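Local coordinates for RagB/SusD domain protein (PDB 5J90) that binds chitin as a SusD-like protein and probably helps capture chitin chains at the outer membrane for their breakdown and uptake, at residues M130-G135 with A211-K216; E156-M161 with R498-V503; M267-E272 with A385-P390; F287-S290 with E296-G299. All blocks are in the same frame, centred on the assembly; numbering follows the deposited sequence.

The four contacts form two pairs on different parts of a largely helical SusD-like chain; the centres of contacts 2 and 4 lie about 38 Å apart, on opposite sides of the chain's centre. Contacts 1 and 2 are buried and touch through Asp-132: the first is ionic, joining helix 113-134 to the end of helix 196-213, the second aromatic, setting the C-terminal segment 498-503 against helix 154-177. Contacts 3 and 4 meet at Gly-299. Contact 3 is buried yet water-bridged, joining helix 269-277 to a loop, whereas contact 4 is only partly buried, reaches the surface, and holds one loop together by a backbone bond and a tyrosine ring.

Contact 1 (M130-G135 with A211-K216); sequences MTDTFG and AMRIVK
Asp-132 OD2 is gripped by two nitrogens of one arginine: Arg-213 NH1 lies 2.9 Å from Asp-132 OD2, and Arg-213 NE lies 3.1 Å from the same oxygen. The guanidinium thus comes side-on, but directs one N-H of NE and one of NH1 to a single oxygen rather than matching the two carboxylate oxygens. Its plane stands 74° from that of the carboxylate. NH1 reaches OD2 nearly in line with the C-O bond, NE arrives from well above the carboxylate plane, and both bonds are bent. The two side chains approach from opposite directions, and their CA atoms, the nearest across the contact, are 9.5 Å apart. Arg-213 leaves its helix with CG anti to the backbone N (chi1 -173°) and then bends at both chi2 and chi3, which curls NE round to the acid.

The other carboxylate oxygen, OD1, is bonded to Tyr-158 OH and Trp-501 NE1, while Arg-213 NH1 also forms a salt bridge with Glu-434. The pair therefore ties the C-terminal turns of helices 113-134 and 196-213 to helices 154-177 and 432-442 in the helical interior of the SusD-like fold, alongside Trp-501 of the C-terminal loop. One residue from the acid, Thr-131 OG1 donates to Gly-135 O at 2.7 Å, across the end of the helix, where Gly-135 turns off with a positive phi.

With partners on both oxygens, the buried aspartate is held against rotation, and the neighbouring arginine probably keeps it ionised; the guanidinium charge is in turn shared between two acids.

Contact 2 (E156-M161 with R498-V503); sequences EVYTQM and RVWWDV. With EDO (1,2-ethanediol), chain E.
Tyr-158, Trp-500 and Trp-501 make an aromatic cluster in which one helix residue meets two successive residues of a type I beta turn, Val-499 to Asp-502. Both ring pairs are oblique. The six-membered ring of Trp-500 is tilted 50° from the tyrosine, and its corner atom CZ3 approaches Tyr-158 CG at 3.9 Å, near the root of the side chain. Trp-501 takes the outer part: its CD1 is 3.9 Å from Tyr-158 CE1. The tryptophans diverge because Trp-500 has CG anti to the backbone N (chi1 165°), whereas Trp-501 has it between N and the carbonyl carbon (chi1 56°).

Methyl groups cover ring faces from within each segment. Met-161 CE sits 3.6 Å above the plane of Tyr-158, over its centre, and Val-499 CG2 lies 3.8 Å above the plane of Trp-501, also over its centre.

No hydrogen bond links the two segments directly; the polar ends of Tyr-158 and Trp-501 instead share Asp-132 OD1, and Gln-154 OE1 accepts from Trp-501 N. Trp-500 also packs on Asn-504 of the second subunit, so the cluster borders the subunit interface. The extended Arg-498 spans the turn: NH1 donates to Asp-502 O at 3.0 Å and forms a salt bridge with Asp-502 OD1, while Arg-498 NH2 bonds Gly-490 O of the second subunit and, at 2.9 Å, O2 of an ethanediol probably from the crystallisation liquor.

Contact 3 (M267-E272 with A385-P390); sequences MSADME and AAYVDP
Ala-269 CB sits squarely over the ring of Tyr-387, a CH-pi contact in which the methyl carbon lies 3.6 Å from the ring centroid and only 9° off its normal. It joins the capped first turn of helix 269-277 to the loop 385-390 of the SusD-like fold. One turn along, Glu-272 meets the same ring at its edge, with OE1 3.4 Å from Tyr-387 CE1. The glutamate has CG anti to the backbone N (chi1 -176°) and stays extended, crossing the tyrosine at about a right angle.

The next shell fixes both groups. Gly-299 accepts from Tyr-387 OH through its O and donates to Glu-272 OE1 through its N, so the backbone of a single glycine holds ring and acid together. Glu-272 OE2 has salt bridges to Lys-276 and Lys-298, which probably help keep it ionised. Two waters link this oxygen to Ala-386 O; the first, 2.7 Å from Glu-272 OE2, also accepts from Val-388 N.

Farther out, Ser-268 caps the helix that carries both residues: Met-271 N donates to Ser-268 OG at 3.0 Å in a fairly straight bond of 162°.

Contact 4 (F287-S290 with E296-G299); sequences FDTS and EYKG
Ser-290 N donates to Glu-296 O at 2.7 Å, the one hydrogen bond made directly between segments 287-290 and 296-299. It is nearly straight, with an N-H...O angle of 168°. The same oxygen takes a CA-H...O contact from Thr-289 CA at 3.4 Å. Here the backbones are closest, Thr-289 CA being 4.9 Å from Tyr-297 CA; both segments are extended, and they stay close toward Ser-290 and Glu-296 but part toward Phe-287 and Gly-299, so no ladder of paired residues forms.

Five residues separate the two segments, so the bond closes a short excursion within the long connection between helix 283-286 and strand 326-328 of this SusD-like protein. Ser-290 OG is bonded to Phe-293 N and Asp-314 O, while Ser-316 OG is bonded to both Asp-288 O and Lys-298 N.

Tyr-297 supplies most of the side-chain contact. Its CB starts out away from segment 287-290, yet CG beside the backbone N (chi1 -63°) brings the ring back over that segment. Thr-289 lays its methyl against one face, CG2 lying 4.0 Å from the ring centroid and offset toward the rim near CZ. The threonine's OG1 fits between its own N and carbonyl carbon (chi1 55°), leaving CG2 as the branch that faces the ring. At the ring's edge Phe-287 O approaches Tyr-297 CE1 at 3.6 Å. The phenyl group of Phe-287 leads away to Met-267, Met-271 and Phe-429. A water joins the outer end of the tyrosine to the backbone, 2.8 Å from Tyr-297 OH and 3.2 Å from Phe-287 O.

Contact 1 (M130-G135 with A211-K216)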
loop_
_atom_site.group_PDB
_atom_site.type_symbol
_atom_site.label_atom_id
_atom_site.label_comp_id
_atom_site.label_asym_id
_atom_site.label_seq_id
_atom_site.Cartn_x
_atom_site.Cartn_y
_atom_site.Cartn_z
ATOM N N MET A 130 -14.437 8.908 8.987
ATOM C CA MET A 130 -13.428 8.740 10.026
ATOM C C MET A 130 -12.301 7.807 9.590
ATOM O O MET A 130 -11.125 8.165 9.685
ATOM C CB MET A 130 -14.086 8.225 11.306
ATOM C CG MET A 130 -13.178 8.293 12.539
ATOM S SD MET A 130 -12.939 9.977 13.191
ATOM C CE MET A 130 -14.589 10.333 13.808
ATOM N N THR A 131 -12.642 6.618 9.100
ATOM C CA THR A 131 -11.577 5.721 8.669
ATOM C C THR A 131 -10.860 6.227 7.416
ATOM O O THR A 131 -9.649 6.047 7.271
ATOM C CB THR A 131 -12.041 4.256 8.507
ATOM O OG1 THR A 131 -10.938 3.456 8.057
ATOM C CG2 THR A 131 -13.149 4.133 7.476
ATOM N N ASP A 132 -11.581 6.912 6.538
ATOM C CA ASP A 132 -10.931 7.488 5.368
ATOM C C ASP A 132 -9.923 8.569 5.735
ATOM O O ASP A 132 -9.018 8.865 4.957
ATOM C CB ASP A 132 -11.967 8.030 4.391
ATOM C CG ASP A 132 -12.719 6.935 3.674
ATOM O OD1 ASP A 132 -12.338 5.746 3.768
ATOM O OD2 ASP A 132 -13.704 7.282 2.994
ATOM N N THR A 133 -10.070 9.154 6.923
ATOM C CA THR A 133 -9.162 10.189 7.401
ATOM C C THR A 133 -7.951 9.614 8.144
ATOM O O THR A 133 -6.824 10.034 7.903
ATOM C CB THR A 133 -9.927 11.192 8.288
ATOM O OG1 THR A 133 -10.928 11.840 7.488
ATOM C CG2 THR A 133 -9.008 12.246 8.858
ATOM N N PHE A 134 -8.184 8.631 9.017
ATOM C CA PHE A 134 -7.135 8.128 9.908
ATOM C C PHE A 134 -6.555 6.767 9.528
ATOM O O PHE A 134 -5.420 6.448 9.917
ATOM C CB PHE A 134 -7.655 8.072 11.357
ATOM C CG PHE A 134 -7.940 9.425 11.945
ATOM C CD1 PHE A 134 -6.906 10.207 12.440
ATOM C CD2 PHE A 134 -9.237 9.929 11.979
ATOM C CE1 PHE A 134 -7.156 11.468 12.951
ATOM C CE2 PHE A 134 -9.492 11.193 12.488
ATOM C CZ PHE A 134 -8.450 11.957 12.977
ATOM N N GLY A 135 -7.321 5.959 8.792
ATOM C CA GLY A 135 -6.952 4.573 8.533
ATOM C C GLY A 135 -7.578 3.663 9.580
ATOM O O GLY A 135 -8.801 3.581 9.686
ATOM N N ALA A 211 -17.480 0.772 -2.324
ATOM C CA ALA A 211 -16.961 -0.229 -3.244
ATOM C C ALA A 211 -15.910 0.366 -4.185
ATOM O O ALA A 211 -14.826 -0.195 -4.355
ATOM C CB ALA A 211 -18.105 -0.857 -4.025
ATOM N N MET A 212 -16.199 1.520 -4.783
ATOM C CA MET A 212 -15.237 2.109 -5.699
ATOM C C MET A 212 -13.981 2.547 -4.952
ATOM O O MET A 212 -12.878 2.477 -5.497
ATOM C CB MET A 212 -15.852 3.279 -6.481
ATOM C CG MET A 212 -15.157 3.540 -7.814
ATOM S SD MET A 212 -15.337 2.172 -8.998
ATOM C CE MET A 212 -17.101 2.257 -9.311
ATOM N N ARG A 213 -14.139 2.982 -3.703
ATOM C CA ARG A 213 -12.982 3.375 -2.901
ATOM C C ARG A 213 -11.914 2.294 -2.851
ATOM O O ARG A 213 -10.721 2.608 -2.840
ATOM C CB ARG A 213 -13.400 3.716 -1.464
ATOM C CG ARG A 213 -12.260 4.296 -0.625
ATOM C CD ARG A 213 -12.186 5.822 -0.760
ATOM N NE ARG A 213 -13.228 6.449 0.056
ATOM C CZ ARG A 213 -14.157 7.291 -0.390
ATOM N NH1 ARG A 213 -15.058 7.767 0.459
ATOM N NH2 ARG A 213 -14.203 7.672 -1.667
ATOM N N ILE A 214 -12.347 1.036 -2.793
ATOM C CA ILE A 214 -11.408 -0.061 -2.560
ATOM C C ILE A 214 -10.985 -0.778 -3.844
ATOM O O ILE A 214 -10.378 -1.847 -3.784
ATOM C CB ILE A 214 -11.952 -1.069 -1.515
ATOM C CG1 ILE A 214 -13.174 -1.831 -2.039
ATOM C CG2 ILE A 214 -12.278 -0.338 -0.212
ATOM C CD1 ILE A 214 -13.577 -3.010 -1.160
ATOM N N VAL A 215 -11.253 -0.179 -5.001
ATOM C CA VAL A 215 -10.979 -0.887 -6.259
ATOM C C VAL A 215 -9.491 -1.179 -6.513
ATOM O O VAL A 215 -9.170 -2.151 -7.209
ATOM C CB VAL A 215 -11.628 -0.159 -7.464
ATOM C CG1 VAL A 215 -10.886 1.124 -7.806
ATOM C CG2 VAL A 215 -11.688 -1.089 -8.677
ATOM N N LYS A 216 -8.585 -0.364 -5.976
ATOM C CA LYS A 216 -7.151 -0.625 -6.163
ATOM C C LYS A 216 -6.624 -1.685 -5.207
ATOM O O LYS A 216 -5.728 -2.448 -5.568
ATOM C CB LYS A 216 -6.306 0.663 -6.062
ATOM C CG LYS A 216 -6.745 1.752 -7.034
ATOM C CD LYS A 216 -5.643 2.738 -7.448
ATOM C CE LYS A 216 -5.055 3.463 -6.278
ATOM N NZ LYS A 216 -4.144 4.564 -6.763
#

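Contact 2 (E156-M161 with R498-V503)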
loop_
_atom_site.group_PDB
_atom_site.type_symbol
_atom_site.label_atom_id
_atom_site.label_comp_id
_atom_site.label_asym_id
_atom_site.label_seq_id
_atom_site.Cartn_x
_atom_site.Cartn_y
_atom_site.Cartn_z
ATOM N N GLU A 156 -10.672 -4.362 7.972
ATOM C CA GLU A 156 -11.736 -4.884 8.826
ATOM C C GLU A 156 -12.925 -3.933 8.911
ATOM O O GLU A 156 -14.081 -4.375 8.876
ATOM C CB GLU A 156 -11.201 -5.147 10.240
ATOM C CG GLU A 156 -10.295 -6.370 10.323
ATOM C CD GLU A 156 -9.410 -6.375 11.566
ATOM O OE1 GLU A 156 -9.411 -5.409 12.374
ATOM O OE2 GLU A 156 -8.684 -7.379 11.739
ATOM N N VAL A 157 -12.649 -2.637 9.034
ATOM C CA VAL A 157 -13.736 -1.658 9.121
ATOM C C VAL A 157 -14.591 -1.676 7.854
ATOM O O VAL A 157 -15.823 -1.687 7.927
ATOM C CB VAL A 157 -13.220 -0.237 9.431
ATOM C CG1 VAL A 157 -14.379 0.757 9.435
ATOM C CG2 VAL A 157 -12.499 -0.217 10.783
ATOM N N TYR A 158 -13.946 -1.697 6.693
ATOM C CA TYR A 158 -14.690 -1.740 5.433
ATOM C C TYR A 158 -15.578 -2.986 5.333
ATOM O O TYR A 158 -16.747 -2.890 4.953
ATOM C CB TYR A 158 -13.755 -1.582 4.218
ATOM C CG TYR A 158 -13.696 -0.140 3.746
ATOM C CD1 TYR A 158 -12.992 0.822 4.468
ATOM C CD2 TYR A 158 -14.400 0.281 2.616
ATOM C CE1 TYR A 158 -12.968 2.149 4.064
ATOM C CE2 TYR A 158 -14.383 1.605 2.202
ATOM C CZ TYR A 158 -13.680 2.539 2.935
ATOM O OH TYR A 158 -13.691 3.853 2.505
ATOM N N THR A 159 -15.053 -4.151 5.698
ATOM C CA THR A 159 -15.871 -5.363 5.705
ATOM C C THR A 159 -17.081 -5.208 6.623
ATOM O O THR A 159 -18.209 -5.554 6.249
ATOM C CB THR A 159 -15.021 -6.577 6.110
ATOM O OG1 THR A 159 -14.104 -6.855 5.049
ATOM C CG2 THR A 159 -15.873 -7.817 6.354
ATOM N N GLN A 160 -16.858 -4.665 7.816
ATOM C CA GLN A 160 -17.972 -4.442 8.738
ATOM C C GLN A 160 -19.019 -3.462 8.200
ATOM O O GLN A 160 -20.222 -3.691 8.345
ATOM C CB GLN A 160 -17.454 -3.970 10.092
ATOM C CG GLN A 160 -16.642 -4.982 10.850
ATOM C CD GLN A 160 -16.052 -4.389 12.106
ATOM O OE1 GLN A 160 -16.757 -4.223 13.107
ATOM N NE2 GLN A 160 -14.757 -4.036 12.057
ATOM N N MET A 161 -18.570 -2.374 7.574
ATOM C CA MET A 161 -19.495 -1.392 7.019
ATOM C C MET A 161 -20.359 -1.999 5.916
ATOM O O MET A 161 -21.566 -1.756 5.868
ATOM C CB MET A 161 -18.753 -0.142 6.537
ATOM C CG MET A 161 -18.120 0.659 7.677
ATOM S SD MET A 161 -17.427 2.240 7.169
ATOM C CE MET A 161 -16.212 1.786 5.924
ATOM N N ARG A 498 0.277 5.782 3.715
ATOM C CA ARG A 498 -0.973 5.475 3.013
ATOM C C ARG A 498 -1.873 4.525 3.786
ATOM O O ARG A 498 -1.416 3.492 4.294
ATOM C CB ARG A 498 -0.663 4.883 1.634
ATOM C CG ARG A 498 -0.167 5.918 0.653
ATOM C CD ARG A 498 0.521 5.284 -0.563
ATOM N NE ARG A 498 0.895 6.339 -1.500
ATOM C CZ ARG A 498 0.130 6.767 -2.497
ATOM N NH1 ARG A 498 -1.046 6.197 -2.725
ATOM N NH2 ARG A 498 0.555 7.765 -3.273
ATOM N N VAL A 499 -3.150 4.881 3.889
ATOM C CA VAL A 499 -4.145 3.967 4.453
ATOM C C VAL A 499 -4.348 2.783 3.504
ATOM O O VAL A 499 -3.949 2.831 2.330
ATOM C CB VAL A 499 -5.504 4.653 4.768
ATOM C CG1 VAL A 499 -5.292 5.852 5.688
ATOM C CG2 VAL A 499 -6.241 5.073 3.491
ATOM N N TRP A 500 -4.957 1.718 4.017
ATOM C CA TRP A 500 -5.133 0.468 3.275
ATOM C C TRP A 500 -5.692 0.617 1.855
ATOM O O TRP A 500 -5.135 0.029 0.917
ATOM C CB TRP A 500 -5.963 -0.489 4.137
ATOM C CG TRP A 500 -6.564 -1.689 3.471
ATOM C CD1 TRP A 500 -5.950 -2.876 3.179
ATOM C CD2 TRP A 500 -7.929 -1.830 3.056
ATOM N NE1 TRP A 500 -6.853 -3.743 2.595
ATOM C CE2 TRP A 500 -8.073 -3.123 2.508
ATOM C CE3 TRP A 500 -9.043 -0.986 3.093
ATOM C CZ2 TRP A 500 -9.289 -3.586 1.994
ATOM C CZ3 TRP A 500 -10.244 -1.442 2.583
ATOM C CH2 TRP A 500 -10.360 -2.733 2.042
ATOM N N TRP A 501 -6.764 1.387 1.655
ATOM C CA TRP A 501 -7.308 1.484 0.291
ATOM C C TRP A 501 -6.462 2.363 -0.631
ATOM O O TRP A 501 -6.590 2.276 -1.852
ATOM C CB TRP A 501 -8.794 1.906 0.246
ATOM C CG TRP A 501 -9.141 3.214 0.933
ATOM C CD1 TRP A 501 -9.847 3.338 2.099
ATOM C CD2 TRP A 501 -8.853 4.557 0.493
ATOM N NE1 TRP A 501 -10.000 4.668 2.427
ATOM C CE2 TRP A 501 -9.406 5.440 1.459
ATOM C CE3 TRP A 501 -8.202 5.104 -0.620
ATOM C CZ2 TRP A 501 -9.301 6.835 1.355
ATOM C CZ3 TRP A 501 -8.101 6.492 -0.722
ATOM C CH2 TRP A 501 -8.645 7.342 0.267
ATOM N N ASP A 502 -5.594 3.192 -0.055
ATOM C CA ASP A 502 -4.804 4.165 -0.813
ATOM C C ASP A 502 -3.484 3.558 -1.268
ATOM O O ASP A 502 -2.417 4.145 -1.108
ATOM C CB ASP A 502 -4.567 5.409 0.066
ATOM C CG ASP A 502 -4.002 6.593 -0.697
ATOM O OD1 ASP A 502 -4.166 6.636 -1.936
ATOM O OD2 ASP A 502 -3.413 7.484 -0.031
ATOM N N VAL A 503 -3.562 2.372 -1.853
ATOM C CA VAL A 503 -2.360 1.640 -2.234
ATOM C C VAL A 503 -1.630 2.344 -3.377
ATOM O O VAL A 503 -2.251 2.947 -4.263
ATOM C CB VAL A 503 -2.718 0.175 -2.593
ATOM C CG1 VAL A 503 -3.694 0.129 -3.723
ATOM C CG2 VAL A 503 -1.470 -0.645 -2.912
HETATM C C1 EDO E . -0.600 6.263 -7.669
HETATM O O1 EDO E . 0.261 7.310 -8.159
HETATM C C2 EDO E . -0.678 6.306 -6.149
HETATM O O2 EDO E . -1.059 7.601 -5.658
#

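Contact 3 (M267-E272 with A385-P390)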
loop_
_atom_site.group_PDB
_atom_site.type_symbol
_atom_site.label_atom_id
_atom_site.label_comp_id
_atom_site.label_asym_id
_atom_site.label_seq_id
_atom_site.Cartn_x
_atom_site.Cartn_y
_atom_site.Cartn_z
ATOM N N MET A 267 -12.703 30.988 -2.291
ATOM C CA MET A 267 -12.519 30.198 -3.500
ATOM C C MET A 267 -11.048 29.801 -3.645
ATOM O O MET A 267 -10.152 30.586 -3.323
ATOM C CB MET A 267 -12.937 31.040 -4.703
ATOM C CG MET A 267 -12.869 30.327 -6.043
ATOM S SD MET A 267 -13.235 31.514 -7.356
ATOM C CE MET A 267 -13.561 30.406 -8.723
ATOM N N SER A 268 -10.792 28.584 -4.123
ATOM C CA SER A 268 -9.418 28.122 -4.332
ATOM C C SER A 268 -8.900 28.410 -5.737
ATOM O O SER A 268 -9.673 28.624 -6.671
ATOM C CB SER A 268 -9.342 26.611 -4.120
ATOM O OG SER A 268 -10.030 25.965 -5.172
ATOM N N ALA A 269 -7.580 28.369 -5.886
ATOM C CA ALA A 269 -6.962 28.483 -7.202
ATOM C C ALA A 269 -7.339 27.332 -8.132
ATOM O O ALA A 269 -7.513 27.541 -9.327
ATOM C CB ALA A 269 -5.451 28.583 -7.071
ATOM N N ASP A 270 -7.474 26.117 -7.604
ATOM C CA ASP A 270 -7.892 25.000 -8.458
ATOM C C ASP A 270 -9.303 25.207 -9.005
ATOM O O ASP A 270 -9.571 24.929 -10.179
ATOM C CB ASP A 270 -7.827 23.664 -7.705
ATOM C CG ASP A 270 -6.409 23.207 -7.430
ATOM O OD1 ASP A 270 -5.622 23.046 -8.389
ATOM O OD2 ASP A 270 -6.089 23.001 -6.245
ATOM N N MET A 271 -10.211 25.675 -8.150
ATOM C CA MET A 271 -11.567 25.952 -8.597
ATOM C C MET A 271 -11.579 27.062 -9.652
ATOM O O MET A 271 -12.313 26.964 -10.632
ATOM C CB MET A 271 -12.476 26.291 -7.414
ATOM C CG MET A 271 -13.109 25.070 -6.767
ATOM S SD MET A 271 -14.443 24.488 -7.815
ATOM C CE MET A 271 -14.832 22.923 -7.032
ATOM N N GLU A 272 -10.758 28.090 -9.466
ATOM C CA GLU A 272 -10.694 29.139 -10.483
ATOM C C GLU A 272 -10.198 28.562 -11.808
ATOM O O GLU A 272 -10.814 28.752 -12.846
ATOM C CB GLU A 272 -9.796 30.303 -10.051
ATOM C CG GLU A 272 -9.825 31.424 -11.084
ATOM C CD GLU A 272 -8.826 32.547 -10.836
ATOM O OE1 GLU A 272 -8.522 32.871 -9.670
ATOM O OE2 GLU A 272 -8.359 33.132 -11.841
ATOM N N ALA A 385 -7.735 26.787 -17.017
ATOM C CA ALA A 385 -7.080 28.075 -17.257
ATOM C C ALA A 385 -5.835 28.281 -16.396
ATOM O O ALA A 385 -5.725 27.749 -15.289
ATOM C CB ALA A 385 -8.060 29.209 -17.007
ATOM N N ALA A 386 -4.897 29.079 -16.894
ATOM C CA ALA A 386 -3.749 29.461 -16.091
ATOM C C ALA A 386 -4.218 30.231 -14.865
ATOM O O ALA A 386 -5.232 30.940 -14.908
ATOM C CB ALA A 386 -2.770 30.301 -16.909
ATOM N N TYR A 387 -3.480 30.078 -13.770
ATOM C CA TYR A 387 -3.808 30.753 -12.527
ATOM C C TYR A 387 -2.848 31.915 -12.244
ATOM O O TYR A 387 -1.629 31.748 -12.281
ATOM C CB TYR A 387 -3.821 29.788 -11.324
ATOM C CG TYR A 387 -4.013 30.578 -10.060
ATOM C CD1 TYR A 387 -5.258 31.116 -9.748
ATOM C CD2 TYR A 387 -2.944 30.870 -9.221
ATOM C CE1 TYR A 387 -5.442 31.891 -8.625
ATOM C CE2 TYR A 387 -3.120 31.648 -8.086
ATOM C CZ TYR A 387 -4.376 32.156 -7.797
ATOM O OH TYR A 387 -4.575 32.931 -6.682
ATOM N N VAL A 388 -3.418 33.078 -11.937
ATOM C CA VAL A 388 -2.639 34.265 -11.599
ATOM C C VAL A 388 -3.077 34.869 -10.269
ATOM O O VAL A 388 -4.265 35.087 -10.033
ATOM C CB VAL A 388 -2.776 35.347 -12.696
ATOM C CG1 VAL A 388 -2.097 36.649 -12.264
ATOM C CG2 VAL A 388 -2.206 34.853 -14.010
ATOM N N ASP A 389 -2.099 35.128 -9.408
ATOM C CA ASP A 389 -2.289 35.907 -8.190
ATOM C C ASP A 389 -1.696 37.281 -8.505
ATOM O O ASP A 389 -0.483 37.462 -8.411
ATOM C CB ASP A 389 -1.535 35.249 -7.027
ATOM C CG ASP A 389 -1.812 35.909 -5.689
ATOM O OD1 ASP A 389 -2.349 37.035 -5.675
ATOM O OD2 ASP A 389 -1.477 35.307 -4.644
ATOM N N PRO A 390 -2.552 38.246 -8.890
ATOM C CA PRO A 390 -2.094 39.496 -9.519
ATOM C C PRO A 390 -0.949 40.207 -8.791
ATOM O O PRO A 390 0.043 40.564 -9.433
ATOM C CB PRO A 390 -3.359 40.356 -9.528
ATOM C CG PRO A 390 -4.474 39.363 -9.607
ATOM C CD PRO A 390 -4.018 38.217 -8.737
HETATM O O HOH W 1 -6.020 33.435 -13.064
HETATM O O HOH W 2 -8.018 31.039 -14.031
#

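Contact 4 (F287-S290 with E296-G299)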
loop_
_atom_site.group_PDB
_atom_site.type_symbol
_atom_site.label_atom_id
_atom_site.label_comp_id
_atom_site.label_asym_id
_atom_site.label_seq_id
_atom_site.Cartn_x
_atom_site.Cartn_y
_atom_site.Cartn_z
ATOM N N PHE A 287 -19.586 30.364 -5.858
ATOM C CA PHE A 287 -18.721 31.436 -5.370
ATOM C C PHE A 287 -19.339 32.808 -5.595
ATOM O O PHE A 287 -20.207 32.968 -6.444
ATOM C CB PHE A 287 -17.363 31.357 -6.062
ATOM C CG PHE A 287 -16.705 30.014 -5.915
ATOM C CD1 PHE A 287 -16.214 29.619 -4.688
ATOM C CD2 PHE A 287 -16.609 29.145 -6.988
ATOM C CE1 PHE A 287 -15.623 28.375 -4.520
ATOM C CE2 PHE A 287 -16.022 27.891 -6.838
ATOM C CZ PHE A 287 -15.528 27.507 -5.601
ATOM N N ASP A 288 -18.893 33.783 -4.811
ATOM C CA ASP A 288 -19.278 35.177 -5.017
ATOM C C ASP A 288 -18.175 35.886 -5.786
ATOM O O ASP A 288 -16.998 35.547 -5.672
ATOM C CB ASP A 288 -19.476 35.896 -3.676
ATOM C CG ASP A 288 -20.675 35.388 -2.897
ATOM O OD1 ASP A 288 -21.650 34.908 -3.511
ATOM O OD2 ASP A 288 -20.646 35.485 -1.652
ATOM N N THR A 289 -18.542 36.897 -6.566
ATOM C CA THR A 289 -17.515 37.709 -7.206
ATOM C C THR A 289 -16.679 38.437 -6.154
ATOM O O THR A 289 -17.162 38.752 -5.061
ATOM C CB THR A 289 -18.106 38.714 -8.222
ATOM O OG1 THR A 289 -19.093 39.529 -7.578
ATOM C CG2 THR A 289 -18.750 37.970 -9.375
ATOM N N SER A 290 -15.423 38.684 -6.503
ATOM C CA SER A 290 -14.422 39.235 -5.592
ATOM C C SER A 290 -14.682 40.701 -5.237
ATOM O O SER A 290 -15.100 41.481 -6.096
ATOM C CB SER A 290 -13.041 39.104 -6.243
ATOM O OG SER A 290 -12.042 39.795 -5.514
ATOM N N GLU A 296 -15.336 39.734 -10.819
ATOM C CA GLU A 296 -14.484 38.614 -11.211
ATOM C C GLU A 296 -14.499 37.509 -10.161
ATOM O O GLU A 296 -14.662 37.771 -8.968
ATOM C CB GLU A 296 -13.041 39.074 -11.434
ATOM C CG GLU A 296 -12.849 40.032 -12.602
ATOM C CD GLU A 296 -11.383 40.359 -12.850
ATOM O OE1 GLU A 296 -10.551 39.426 -12.828
ATOM O OE2 GLU A 296 -11.058 41.549 -13.058
ATOM N N TYR A 297 -14.341 36.274 -10.626
ATOM C CA TYR A 297 -14.143 35.129 -9.737
ATOM C C TYR A 297 -12.656 34.882 -9.572
ATOM O O TYR A 297 -11.976 34.512 -10.529
ATOM C CB TYR A 297 -14.842 33.886 -10.302
ATOM C CG TYR A 297 -16.334 34.081 -10.389
ATOM C CD1 TYR A 297 -17.136 33.956 -9.262
ATOM C CD2 TYR A 297 -16.941 34.433 -11.591
ATOM C CE1 TYR A 297 -18.504 34.153 -9.326
ATOM C CE2 TYR A 297 -18.310 34.637 -11.665
ATOM C CZ TYR A 297 -19.085 34.498 -10.531
ATOM O OH TYR A 297 -20.446 34.699 -10.585
ATOM N N LYS A 298 -12.147 35.108 -8.363
ATOM C CA LYS A 298 -10.718 34.965 -8.102
ATOM C C LYS A 298 -10.462 34.053 -6.914
ATOM O O LYS A 298 -11.020 34.254 -5.834
ATOM C CB LYS A 298 -10.059 36.329 -7.857
ATOM C CG LYS A 298 -9.932 37.200 -9.107
ATOM C CD LYS A 298 -9.104 36.520 -10.195
ATOM C CE LYS A 298 -7.697 36.190 -9.727
ATOM N NZ LYS A 298 -6.941 35.428 -10.766
ATOM N N GLY A 299 -9.608 33.055 -7.126
ATOM C CA GLY A 299 -9.315 32.080 -6.094
ATOM C C GLY A 299 -7.944 32.279 -5.488
ATOM O O GLY A 299 -7.084 32.968 -6.056
HETATM O O HOH W 3 -21.949 34.930 -8.285
#